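Local structure of esterase (Alcaligenes sp., 1QLW) at residues A[65-70]-A[99-104]; A[80-85]-A[158-163]; A[248-253]-A[271-276]. The protein is a bacterial esterase of the alpha/beta-hydrolase fold that probably hydrolyses carboxylic esters. One frame throughout, in Å; residues are numbered along the deposited sequence.

Overall arrangement
Contacts 1 and 3 both belong to the central sheet of the alpha/beta-hydrolase fold: contact 1 joins two parallel strands, its centre about 6 Å from the centre of the chain, and contact 3 packs a helix on strand 248-252, with the two centres about 20 Å apart. Contact 2 connects two loops beyond the sheet, its centre about 20 Å from that of contact 1 and about 27 Å from that of contact 3. No two contacts touch; their nearest atoms are about 9 to 10 Å apart. The loop of residues 80-85 lies within the crossover between the strands of contact 1. Contact 1 bonds to Gln207 and Ser208 just after strand 200-205, where this fold usually places its nucleophile elbow, and so probably borders the active site.

Contact 1 (A[65-70]-A[99-104]); sequences ITLIHG and TYVIDQ
Strands 65-68 and 99-103 are parallel neighbours in the alpha/beta-hydrolase sheet, linked by a beta-alpha-beta crossover through helix 88-94. Tyr100 supplies two of the backbone bonds, its N donating to Ile65 O at 2.9 Å and its O accepting from Leu67 N. Further on the strands diverge, and the bond from Ile102 N to Leu67 O is weak at 3.3 Å. A water bridges the widening gap, donating to Leu67 O and Ile102 O and accepting from His69 N. Leu67 CD1 meets Val101 CG2 at 3.9 Å on the side facing helix 88-94; Ile68 CG2 touches Ile102 CD1 on the side of helix 185-197.

At the strand ends, His69 holds CG between its backbone N and carbonyl carbon (chi1 67°), which brings the ring across to Gln104. His69 NE2 accepts from Gln104 N at 2.9 Å, almost straight at 177°, while His69 ND1 donates to a lone pair of Gly70 O at 2.8 Å. Gln104 crosses the ring obliquely, its amide plane 17° from that of the imidazole and its CG 3.4 Å from His69 CE1; Gln104 NE2 donates to His69 O from above the carbonyl plane, and Tyr211 and Gln207 hold the amide too. A leucine in place of His69 would probably leave Gln104 N without its acceptor and Gly70 O, also bonded by Arg107, with one donor fewer. Donating through ND1 and accepting through NE2, the imidazole is probably neutral and fixed in one tautomer.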
loop_
_atom_site.group_PDB
_atom_site.type_symbol
_atom_site.label_atom_id
_atom_site.label_comp_id
_atom_site.label_asym_id
_atom_site.label_seq_id
_atom_site.Cartn_x
_atom_site.Cartn_y
_atom_site.Cartn_z
ATOM N N ILE A 65 14.841 10.174 -6.202
ATOM C CA ILE A 65 13.903 9.874 -7.263
ATOM C C ILE A 65 12.557 9.536 -6.625
ATOM O O ILE A 65 12.481 8.689 -5.737
ATOM C CB ILE A 65 14.395 8.735 -8.166
ATOM C CG1 ILE A 65 15.754 9.079 -8.797
ATOM C CG2 ILE A 65 13.354 8.410 -9.231
ATOM C CD1 ILE A 65 16.446 7.937 -9.508
ATOM N N THR A 66 11.518 10.225 -7.086
ATOM C CA THR A 66 10.144 9.946 -6.675
ATOM C C THR A 66 9.488 9.136 -7.788
ATOM O O THR A 66 9.424 9.602 -8.934
ATOM C CB THR A 66 9.399 11.258 -6.404
ATOM O OG1 THR A 66 10.012 11.955 -5.313
ATOM C CG2 THR A 66 7.948 11.004 -6.050
ATOM N N LEU A 67 9.011 7.945 -7.469
ATOM C CA LEU A 67 8.416 7.005 -8.414
ATOM C C LEU A 67 6.902 7.026 -8.302
ATOM O O LEU A 67 6.368 6.829 -7.209
ATOM C CB LEU A 67 8.941 5.583 -8.191
ATOM C CG LEU A 67 10.445 5.374 -8.358
ATOM C CD1 LEU A 67 10.830 3.955 -7.921
ATOM C CD2 LEU A 67 10.861 5.591 -9.799
ATOM N N ILE A 68 6.235 7.272 -9.428
ATOM C CA ILE A 68 4.816 7.584 -9.483
ATOM C C ILE A 68 4.104 6.634 -10.438
ATOM O O ILE A 68 4.243 6.758 -11.669
ATOM C CB ILE A 68 4.632 9.049 -9.938
ATOM C CG1 ILE A 68 5.489 10.044 -9.135
ATOM C CG2 ILE A 68 3.160 9.441 -9.911
ATOM C CD1 ILE A 68 5.797 11.306 -9.911
ATOM N N HIS A 69 3.376 5.663 -9.909
ATOM C CA HIS A 69 2.684 4.665 -10.707
ATOM C C HIS A 69 1.537 5.270 -11.519
ATOM O O HIS A 69 1.079 6.381 -11.266
ATOM C CB HIS A 69 2.153 3.534 -9.804
ATOM C CG HIS A 69 1.060 4.020 -8.889
ATOM N ND1 HIS A 69 -0.234 4.179 -9.360
ATOM C CD2 HIS A 69 1.040 4.392 -7.596
ATOM C CE1 HIS A 69 -0.970 4.659 -8.350
ATOM N NE2 HIS A 69 -0.229 4.802 -7.262
ATOM N N GLY A 70 1.066 4.464 -12.473
ATOM C CA GLY A 70 -0.028 4.846 -13.341
ATOM C C GLY A 70 -1.344 4.169 -13.002
ATOM O O GLY A 70 -1.640 3.938 -11.823
ATOM N N THR A 99 14.910 6.796 -2.744
ATOM C CA THR A 99 13.669 6.590 -3.463
ATOM C C THR A 99 12.468 6.946 -2.591
ATOM O O THR A 99 12.438 6.665 -1.388
ATOM C CB THR A 99 13.452 5.154 -3.947
ATOM O OG1 THR A 99 13.375 4.296 -2.816
ATOM C CG2 THR A 99 14.565 4.744 -4.895
ATOM N N TYR A 100 11.508 7.599 -3.224
ATOM C CA TYR A 100 10.233 7.972 -2.595
ATOM C C TYR A 100 9.149 7.351 -3.470
ATOM O O TYR A 100 8.956 7.819 -4.590
ATOM C CB TYR A 100 10.089 9.480 -2.452
ATOM C CG TYR A 100 11.009 10.055 -1.405
ATOM C CD1 TYR A 100 12.371 10.176 -1.605
ATOM C CD2 TYR A 100 10.522 10.459 -0.168
ATOM C CE1 TYR A 100 13.216 10.623 -0.610
ATOM C CE2 TYR A 100 11.350 10.940 0.824
ATOM C CZ TYR A 100 12.701 11.017 0.608
ATOM O OH TYR A 100 13.544 11.479 1.582
ATOM N N VAL A 101 8.533 6.278 -3.014
ATOM C CA VAL A 101 7.575 5.513 -3.821
ATOM C C VAL A 101 6.188 5.800 -3.269
ATOM O O VAL A 101 5.901 5.484 -2.103
ATOM C CB VAL A 101 7.881 4.012 -3.807
ATOM C CG1 VAL A 101 6.823 3.253 -4.609
ATOM C CG2 VAL A 101 9.274 3.702 -4.352
ATOM N N ILE A 102 5.335 6.385 -4.100
ATOM C CA ILE A 102 4.021 6.825 -3.655
ATOM C C ILE A 102 2.923 5.839 -4.022
ATOM O O ILE A 102 3.069 5.007 -4.917
ATOM C CB ILE A 102 3.673 8.229 -4.200
ATOM C CG1 ILE A 102 3.376 8.244 -5.694
ATOM C CG2 ILE A 102 4.793 9.207 -3.860
ATOM C CD1 ILE A 102 2.213 9.011 -6.179
ATOM N N ASP A 103 1.797 5.968 -3.299
ATOM C CA ASP A 103 0.506 5.542 -3.831
ATOM C C ASP A 103 -0.259 6.836 -4.146
ATOM O O ASP A 103 -0.361 7.716 -3.296
ATOM C CB ASP A 103 -0.325 4.681 -2.887
ATOM C CG ASP A 103 0.198 3.257 -2.764
ATOM O OD1 ASP A 103 0.996 2.826 -3.640
ATOM O OD2 ASP A 103 -0.261 2.531 -1.847
ATOM N N GLN A 104 -0.760 6.927 -5.381
ATOM C CA GLN A 104 -1.526 8.103 -5.763
ATOM C C GLN A 104 -2.659 8.372 -4.781
ATOM O O GLN A 104 -3.201 7.444 -4.172
ATOM C CB GLN A 104 -2.189 7.917 -7.120
ATOM C CG GLN A 104 -1.306 8.090 -8.341
ATOM C CD GLN A 104 -2.118 8.085 -9.616
ATOM O OE1 GLN A 104 -3.197 8.702 -9.669
ATOM N NE2 GLN A 104 -1.649 7.401 -10.642
HETATM O O HOH W 1 4.411 4.881 -7.275
#

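Contact 2 (A[80-85]-A[158-163]); sequences TTPDGR and TQFPVQ
The guanidinium of Arg85 turns its edge to Pro161: CG of the proline lies near the guanidinium plane, 3.9 Å from Arg85 NH2. Asp83 OD2 occupies another part of that edge, and Thr81 OG1 sits over one face, offset toward the rim. The Phe160 ring has Pro161 CD over one face and Val162 CG1 at its edge, while Pro82 CG approaches obliquely, 4.2 Å from Phe160 CZ. The third flat group, the Asp83 carboxylate, stands almost perpendicular to the Gln163 amide, their planes 84° apart.

The contact joins the loop before helix 88-94 to the loop leading into helix 165-171, which also touches Pro82 and Phe160. Asp83 is its hub. With CG between the backbone N and carbonyl carbon (chi1 64°), the Asp83 side chain crosses that of Pro161 at about a right angle, Asp83 OD1 3.5 Å from Pro161 CG. Within the 80-85 loop Asp83 OD2 receives Arg85 NE on its syn side at 2.8 Å, a salt bridge, and Asp83 OD1 takes the Thr81 hydroxyl from above the carboxylate plane, 2.7 Å from Thr81 OG1. Thr81 OG1 in turn accepts from Arg85 N, bracing the type I turn from Thr81 to Gly84. NH2 and NH1 of Arg85 also bond to the carbonyls of Gln302 and Asp303, and Phe160 stacks on Phe147.

No direct hydrogen bond spans the two loops. A water does so instead, donating to Asp83 OD2 at 2.8 Å and accepting from Gln163 NE2. The loops therefore meet through van der Waals contacts, chiefly of Pro161, Asp83, Pro82 and Phe160, and one bridging water, while the protein bonds of the carboxylate stay within its own loop, its charge probably largely offset by Arg85.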
loop_
_atom_site.group_PDB
_atom_site.type_symbol
_atom_site.label_atom_id
_atom_site.label_comp_id
_atom_site.label_asym_id
_atom_site.label_seq_id
_atom_site.Cartn_x
_atom_site.Cartn_y
_atom_site.Cartn_z
ATOM N N THR A 80 9.345 -5.671 -6.294
ATOM C CA THR A 80 9.734 -6.903 -6.970
ATOM C C THR A 80 8.857 -7.106 -8.196
ATOM O O THR A 80 7.639 -6.928 -8.134
ATOM C CB THR A 80 9.509 -8.075 -6.016
ATOM O OG1 THR A 80 10.102 -7.758 -4.745
ATOM C CG2 THR A 80 10.009 -9.389 -6.567
ATOM N N THR A 81 9.474 -7.537 -9.299
ATOM C CA THR A 81 8.678 -7.758 -10.508
ATOM C C THR A 81 7.725 -8.922 -10.294
ATOM O O THR A 81 7.884 -9.753 -9.392
ATOM C CB THR A 81 9.574 -8.049 -11.730
ATOM O OG1 THR A 81 10.213 -9.327 -11.549
ATOM C CG2 THR A 81 10.639 -6.961 -11.909
ATOM N N PRO A 82 6.722 -9.073 -11.170
ATOM C CA PRO A 82 5.778 -10.191 -11.037
ATOM C C PRO A 82 6.434 -11.552 -11.014
ATOM O O PRO A 82 5.937 -12.474 -10.349
ATOM C CB PRO A 82 4.849 -10.008 -12.241
ATOM C CG PRO A 82 4.829 -8.522 -12.445
ATOM C CD PRO A 82 6.238 -8.071 -12.154
ATOM N N ASP A 83 7.554 -11.735 -11.717
ATOM C CA ASP A 83 8.294 -12.979 -11.759
ATOM C C ASP A 83 9.419 -13.064 -10.743
ATOM O O ASP A 83 10.238 -13.991 -10.815
ATOM C CB ASP A 83 8.802 -13.289 -13.162
ATOM C CG ASP A 83 9.796 -12.275 -13.682
ATOM O OD1 ASP A 83 9.604 -11.058 -13.472
ATOM O OD2 ASP A 83 10.777 -12.708 -14.326
ATOM N N GLY A 84 9.470 -12.156 -9.781
ATOM C CA GLY A 84 10.356 -12.295 -8.641
ATOM C C GLY A 84 11.701 -11.626 -8.736
ATOM O O GLY A 84 12.550 -11.867 -7.864
ATOM N N ARG A 85 11.939 -10.798 -9.735
ATOM C CA ARG A 85 13.226 -10.159 -9.921
ATOM C C ARG A 85 13.252 -8.778 -9.266
ATOM O O ARG A 85 12.246 -8.165 -8.928
ATOM C CB ARG A 85 13.535 -10.035 -11.418
ATOM C CG ARG A 85 13.791 -11.379 -12.082
ATOM C CD ARG A 85 14.063 -11.217 -13.569
ATOM N NE ARG A 85 12.832 -10.833 -14.267
ATOM C CZ ARG A 85 12.567 -9.618 -14.724
ATOM N NH1 ARG A 85 13.464 -8.645 -14.767
ATOM N NH2 ARG A 85 11.346 -9.407 -15.208
ATOM N N THR A 158 8.383 -10.392 -26.896
ATOM C CA THR A 158 8.103 -9.494 -25.782
ATOM C C THR A 158 9.139 -9.681 -24.678
ATOM O O THR A 158 9.593 -10.776 -24.368
ATOM C CB THR A 158 6.707 -9.725 -25.199
ATOM O OG1 THR A 158 6.514 -8.730 -24.166
ATOM C CG2 THR A 158 6.511 -11.086 -24.554
ATOM N N GLN A 159 9.509 -8.560 -24.072
ATOM C CA GLN A 159 10.344 -8.576 -22.874
ATOM C C GLN A 159 9.524 -8.815 -21.606
ATOM O O GLN A 159 10.120 -9.049 -20.553
ATOM C CB GLN A 159 11.098 -7.256 -22.734
ATOM C CG GLN A 159 12.135 -6.997 -23.805
ATOM C CD GLN A 159 13.459 -7.669 -23.591
ATOM O OE1 GLN A 159 13.677 -8.350 -22.584
ATOM N NE2 GLN A 159 14.374 -7.369 -24.505
ATOM N N PHE A 160 8.202 -8.734 -21.672
ATOM C CA PHE A 160 7.466 -8.917 -20.420
ATOM C C PHE A 160 7.469 -10.381 -20.046
ATOM O O PHE A 160 7.286 -11.234 -20.920
ATOM C CB PHE A 160 5.997 -8.435 -20.568
ATOM C CG PHE A 160 5.355 -8.437 -19.208
ATOM C CD1 PHE A 160 5.550 -7.373 -18.328
ATOM C CD2 PHE A 160 4.598 -9.503 -18.779
ATOM C CE1 PHE A 160 5.013 -7.415 -17.046
ATOM C CE2 PHE A 160 4.074 -9.565 -17.493
ATOM C CZ PHE A 160 4.290 -8.510 -16.635
ATOM N N PRO A 161 7.641 -10.712 -18.760
ATOM C CA PRO A 161 7.612 -12.108 -18.312
ATOM C C PRO A 161 6.164 -12.612 -18.278
ATOM O O PRO A 161 5.541 -12.744 -17.216
ATOM C CB PRO A 161 8.223 -12.052 -16.924
ATOM C CG PRO A 161 7.830 -10.688 -16.421
ATOM C CD PRO A 161 7.948 -9.799 -17.645
ATOM N N VAL A 162 5.627 -12.942 -19.458
ATOM C CA VAL A 162 4.241 -13.344 -19.586
ATOM C C VAL A 162 3.929 -14.633 -18.862
ATOM O O VAL A 162 2.767 -14.855 -18.502
ATOM C CB VAL A 162 3.758 -13.402 -21.052
ATOM C CG1 VAL A 162 3.698 -12.021 -21.692
ATOM C CG2 VAL A 162 4.634 -14.343 -21.847
ATOM N N GLN A 163 4.923 -15.463 -18.543
ATOM C CA GLN A 163 4.693 -16.619 -17.685
ATOM C C GLN A 163 4.203 -16.227 -16.301
ATOM O O GLN A 163 3.614 -17.064 -15.608
ATOM C CB GLN A 163 5.945 -17.480 -17.575
ATOM C CG GLN A 163 7.056 -16.990 -16.694
ATOM C CD GLN A 163 7.975 -15.919 -17.200
ATOM O OE1 GLN A 163 7.769 -15.318 -18.253
ATOM N NE2 GLN A 163 9.036 -15.646 -16.441
HETATM O O HOH W 2 11.406 -13.935 -16.750
#

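Contact 3 (A[248-253]-A[271-276]); sequences VLVVFG and AFIDAL
Val248 carries most of the packing between strand 248-252 and helix 263-278, and every atom of its side chain has a partner on the helix. Val248 CB lies 4.0 Å from Leu276 CD2. From there the two branches part: Val248 CG2 reaches the same Leu276 CD2 at 3.8 Å, while Val248 CG1, anti to the backbone N (chi1 174°), meets two residues of the preceding turn. Val248 CG1 lies 3.9 Å from Ile273 CD1 and comes to the edge of the Phe272 ring, near its plane, with Val248 CG1 4.0 Å from Phe272 CE2.

Two residues along, Val250 CG2 approaches Ile273 CD1 at 4.1 Å, so this one methyl of the isoleucine spans both valines. The side chains of Val250 and Ile273 lie alongside each other and point opposite ways, whereas Val248 and Phe272 point at each other, the valine methyl meeting the ring edge.

The helix and strand segments run nearly antiparallel, at 158°, with their axes 10.2 Å apart, as suits the connecting helix of a beta-alpha-beta unit leading to strand 283-287. Phe272 also makes an edge-to-face contact with Phe213 and touches Pro235. One turn before Ile273, the disulfide of Cys269 with Cys234 ties this helix covalently to the loop after strand 223-229.

No hydrogen bond joins the segments. The cohesion here is entirely between buried hydrocarbon groups, and it depends on the fit of methyl branches and a ring edge.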
loop_
_atom_site.group_PDB
_atom_site.type_symbol
_atom_site.label_atom_id
_atom_site.label_comp_id
_atom_site.label_asym_id
_atom_site.label_seq_id
_atom_site.Cartn_x
_atom_site.Cartn_y
_atom_site.Cartn_z
ATOM N N VAL A 248 13.933 17.059 -19.260
ATOM C CA VAL A 248 12.883 16.075 -19.437
ATOM C C VAL A 248 13.317 14.904 -20.306
ATOM O O VAL A 248 13.894 15.091 -21.366
ATOM C CB VAL A 248 11.651 16.718 -20.114
ATOM C CG1 VAL A 248 10.579 15.699 -20.461
ATOM C CG2 VAL A 248 11.085 17.862 -19.284
ATOM N N LEU A 249 12.993 13.700 -19.812
ATOM C CA LEU A 249 13.194 12.474 -20.552
ATOM C C LEU A 249 11.859 11.748 -20.677
ATOM O O LEU A 249 11.221 11.517 -19.646
ATOM C CB LEU A 249 14.197 11.560 -19.838
ATOM C CG LEU A 249 14.453 10.214 -20.512
ATOM C CD1 LEU A 249 15.152 10.376 -21.855
ATOM C CD2 LEU A 249 15.290 9.316 -19.607
ATOM N N VAL A 250 11.450 11.420 -21.890
ATOM C CA VAL A 250 10.233 10.639 -22.125
ATOM C C VAL A 250 10.698 9.333 -22.755
ATOM O O VAL A 250 11.458 9.359 -23.721
ATOM C CB VAL A 250 9.225 11.393 -23.003
ATOM C CG1 VAL A 250 8.055 10.500 -23.370
ATOM C CG2 VAL A 250 8.774 12.676 -22.308
ATOM N N VAL A 251 10.248 8.190 -22.237
ATOM C CA VAL A 251 10.729 6.890 -22.682
ATOM C C VAL A 251 9.587 6.068 -23.266
ATOM O O VAL A 251 8.534 5.923 -22.636
ATOM C CB VAL A 251 11.358 6.096 -21.513
ATOM C CG1 VAL A 251 12.001 4.816 -22.041
ATOM C CG2 VAL A 251 12.377 6.929 -20.756
ATOM N N PHE A 252 9.805 5.511 -24.458
ATOM C CA PHE A 252 8.850 4.626 -25.103
ATOM C C PHE A 252 9.502 3.298 -25.475
ATOM O O PHE A 252 10.670 3.247 -25.868
ATOM C CB PHE A 252 8.197 5.225 -26.359
ATOM C CG PHE A 252 7.045 6.146 -26.037
ATOM C CD1 PHE A 252 7.217 7.470 -25.690
ATOM C CD2 PHE A 252 5.741 5.669 -26.128
ATOM C CE1 PHE A 252 6.132 8.287 -25.403
ATOM C CE2 PHE A 252 4.657 6.473 -25.825
ATOM C CZ PHE A 252 4.843 7.795 -25.469
ATOM N N GLY A 253 8.714 2.237 -25.356
ATOM C CA GLY A 253 9.108 0.902 -25.698
ATOM C C GLY A 253 8.835 0.495 -27.128
ATOM O O GLY A 253 8.963 1.285 -28.070
ATOM N N ALA A 271 6.197 15.971 -30.449
ATOM C CA ALA A 271 5.863 17.380 -30.703
ATOM C C ALA A 271 6.234 18.197 -29.467
ATOM O O ALA A 271 6.739 19.308 -29.585
ATOM C CB ALA A 271 4.424 17.527 -31.094
ATOM N N PHE A 272 5.924 17.675 -28.285
ATOM C CA PHE A 272 6.280 18.325 -27.033
ATOM C C PHE A 272 7.777 18.488 -26.887
ATOM O O PHE A 272 8.247 19.590 -26.613
ATOM C CB PHE A 272 5.699 17.501 -25.864
ATOM C CG PHE A 272 6.301 17.828 -24.534
ATOM C CD1 PHE A 272 6.236 19.095 -23.999
ATOM C CD2 PHE A 272 6.956 16.792 -23.872
ATOM C CE1 PHE A 272 6.840 19.327 -22.761
ATOM C CE2 PHE A 272 7.530 17.022 -22.639
ATOM C CZ PHE A 272 7.484 18.291 -22.117
ATOM N N ILE A 273 8.516 17.401 -27.017
ATOM C CA ILE A 273 9.964 17.454 -26.821
ATOM C C ILE A 273 10.606 18.407 -27.806
ATOM O O ILE A 273 11.481 19.197 -27.430
ATOM C CB ILE A 273 10.540 16.041 -26.927
ATOM C CG1 ILE A 273 10.103 15.164 -25.736
ATOM C CG2 ILE A 273 12.062 16.075 -27.043
ATOM C CD1 ILE A 273 10.647 15.606 -24.390
ATOM N N ASP A 274 10.210 18.343 -29.069
ATOM C CA ASP A 274 10.775 19.256 -30.057
ATOM C C ASP A 274 10.472 20.698 -29.717
ATOM O O ASP A 274 11.342 21.565 -29.856
ATOM C CB ASP A 274 10.230 18.900 -31.445
ATOM C CG ASP A 274 10.739 17.566 -31.944
ATOM O OD1 ASP A 274 11.705 16.997 -31.394
ATOM O OD2 ASP A 274 10.145 17.095 -32.936
ATOM N N ALA A 275 9.240 20.990 -29.306
ATOM C CA ALA A 275 8.875 22.339 -28.889
ATOM C C ALA A 275 9.694 22.793 -27.689
ATOM O O ALA A 275 10.114 23.951 -27.625
ATOM C CB ALA A 275 7.393 22.437 -28.578
ATOM N N LEU A 276 9.921 21.889 -26.745
ATOM C CA LEU A 276 10.701 22.202 -25.558
ATOM C C LEU A 276 12.127 22.578 -25.934
ATOM O O LEU A 276 12.673 23.586 -25.465
ATOM C CB LEU A 276 10.672 21.001 -24.619
ATOM C CG LEU A 276 11.434 21.172 -23.306
ATOM C CD1 LEU A 276 10.847 22.286 -22.456
ATOM C CD2 LEU A 276 11.412 19.849 -22.538
#